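Putative GGDEF domain membrane protein (Pseudomonas fluorescens, PDB 5EUH) probably makes the second messenger cyclic di-GMP from two GTP molecules through its GGDEF diguanylate cyclase domain, the part crystallised here with the product bound. Local coordinates at residues 125-129 / 141-145. Numbering follows the deposited sequence.
Sequences IGIST and LLFAA
Strand 125-129 and helix 141-145 run nearly antiparallel, at 151° with their axes only 6.8 Å apart. The CA atoms of Ser128 and Ala145 are the closest pair of CA atoms across the two segments, at 4.8 Å. Small residues permit such closeness. Ser128 points at the helix, and its hydroxyl donates a hydrogen bond to the carbonyl of Leu141, OG to O 2.8 Å. The donor approaches with a C=O...OG angle of 138°, tilted 34° from the carbonyl plane. OG stands between the serine's own N and carbonyl carbon and faces that oxygen. The same carbonyl receives a weak bond from Ala145 N within the helix, so serine, compact and polar, adds a second donor inside a buried interface. Ala144 and Ala145 put single methyls beside it: Ala144 CB lies 3.8 Å from Ser128 CB, and Ala145 CB 3.4 Å from Ser128 OG. Leu141 spans the wider gap near the strand's end; with CG anti to the backbone N, the side chain reaches toward the strand and its CD1 rests 3.7 Å from Thr129 C. At the other end, Gly126 presents bare backbone, its CA 3.7 Å from Ala145 O, with no side chain in between. The contact joins the first strand and the helix of the beta-alpha-beta unit formed by 123-130, 138-154 and 160-162 in the GGDEF domain. Leu35 of adjacent strand 33-40 touches both Ser128 and Leu141, while Ile125 and Ile127 turn from this helix and pack against helix 94-109, placing the strand between the two helices.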
loop_
_atom_site.group_PDB
_atom_site.type_symbol
_atom_site.label_atom_id
_atom_site.label_comp_id
_atom_site.label_asym_id
_atom_site.label_seq_id
_atom_site.Cartn_x
_atom_site.Cartn_y
_atom_site.Cartn_z
ATOM N N ILE A 125 -6.233 3.365 2.372
ATOM C CA ILE A 125 -5.733 2.681 1.187
ATOM C C ILE A 125 -6.394 3.275 -0.048
ATOM O O ILE A 125 -7.618 3.433 -0.088
ATOM C CB ILE A 125 -5.990 1.162 1.261
ATOM C CG1 ILE A 125 -5.254 0.552 2.457
ATOM C CG2 ILE A 125 -5.548 0.478 -0.019
ATOM C CD1 ILE A 125 -5.512 -0.919 2.646
ATOM N N GLY A 126 -5.587 3.598 -1.046
ATOM C CA GLY A 126 -6.084 4.014 -2.353
ATOM C C GLY A 126 -5.654 3.042 -3.411
ATOM O O GLY A 126 -4.519 2.550 -3.400
ATOM N N ILE A 127 -6.554 2.747 -4.352
ATOM C CA ILE A 127 -6.337 1.742 -5.380
ATOM C C ILE A 127 -6.542 2.367 -6.751
ATOM O O ILE A 127 -7.515 3.098 -6.972
ATOM C CB ILE A 127 -7.281 0.532 -5.204
ATOM C CG1 ILE A 127 -7.291 0.046 -3.756
ATOM C CG2 ILE A 127 -6.892 -0.592 -6.152
ATOM C CD1 ILE A 127 -8.054 -1.237 -3.565
ATOM N N SER A 128 -5.628 2.074 -7.672
ATOM C CA SER A 128 -5.806 2.349 -9.089
ATOM C C SER A 128 -5.501 1.076 -9.865
ATOM O O SER A 128 -4.815 0.179 -9.374
ATOM C CB SER A 128 -4.914 3.498 -9.573
ATOM O OG SER A 128 -3.546 3.158 -9.481
ATOM N N THR A 129 -6.020 0.998 -11.088
ATOM C CA THR A 129 -5.914 -0.226 -11.873
ATOM C C THR A 129 -5.891 0.103 -13.355
ATOM O O THR A 129 -6.786 0.790 -13.855
ATOM C CB THR A 129 -7.079 -1.175 -11.577
ATOM O OG1 THR A 129 -7.146 -1.432 -10.171
ATOM C CG2 THR A 129 -6.903 -2.488 -12.322
ATOM N N LEU A 141 -1.567 6.476 -13.701
ATOM C CA LEU A 141 -1.888 5.346 -12.837
ATOM C C LEU A 141 -1.436 5.606 -11.405
ATOM O O LEU A 141 -2.176 5.340 -10.451
ATOM C CB LEU A 141 -1.239 4.075 -13.381
ATOM C CG LEU A 141 -1.573 2.778 -12.645
ATOM C CD1 LEU A 141 -2.973 2.314 -13.000
ATOM C CD2 LEU A 141 -0.551 1.707 -12.958
ATOM N N LEU A 142 -0.216 6.117 -11.237
ATOM C CA LEU A 142 0.262 6.471 -9.906
ATOM C C LEU A 142 -0.531 7.632 -9.325
ATOM O O LEU A 142 -0.778 7.680 -8.114
ATOM C CB LEU A 142 1.748 6.817 -9.960
ATOM C CG LEU A 142 2.725 5.652 -10.102
ATOM C CD1 LEU A 142 3.836 6.004 -11.073
ATOM C CD2 LEU A 142 3.299 5.295 -8.743
ATOM N N PHE A 143 -0.937 8.578 -10.175
ATOM C CA PHE A 143 -1.696 9.728 -9.698
ATOM C C PHE A 143 -3.056 9.308 -9.159
ATOM O O PHE A 143 -3.514 9.829 -8.136
ATOM C CB PHE A 143 -1.856 10.750 -10.825
ATOM C CG PHE A 143 -2.441 12.061 -10.382
ATOM C CD1 PHE A 143 -3.812 12.256 -10.368
ATOM C CD2 PHE A 143 -1.620 13.101 -9.991
ATOM C CE1 PHE A 143 -4.349 13.460 -9.963
ATOM C CE2 PHE A 143 -2.154 14.307 -9.588
ATOM C CZ PHE A 143 -3.520 14.486 -9.574
ATOM N N ALA A 144 -3.718 8.366 -9.832
ATOM C CA ALA A 144 -5.045 7.946 -9.399
ATOM C C ALA A 144 -5.004 7.210 -8.067
ATOM O O ALA A 144 -5.998 7.206 -7.334
ATOM C CB ALA A 144 -5.693 7.071 -10.469
ATOM N N ALA A 145 -3.875 6.584 -7.735
ATOM C CA ALA A 145 -3.794 5.841 -6.483
ATOM C C ALA A 145 -3.539 6.761 -5.297
ATOM O O ALA A 145 -4.117 6.564 -4.224
ATOM C CB ALA A 145 -2.711 4.769 -6.574
#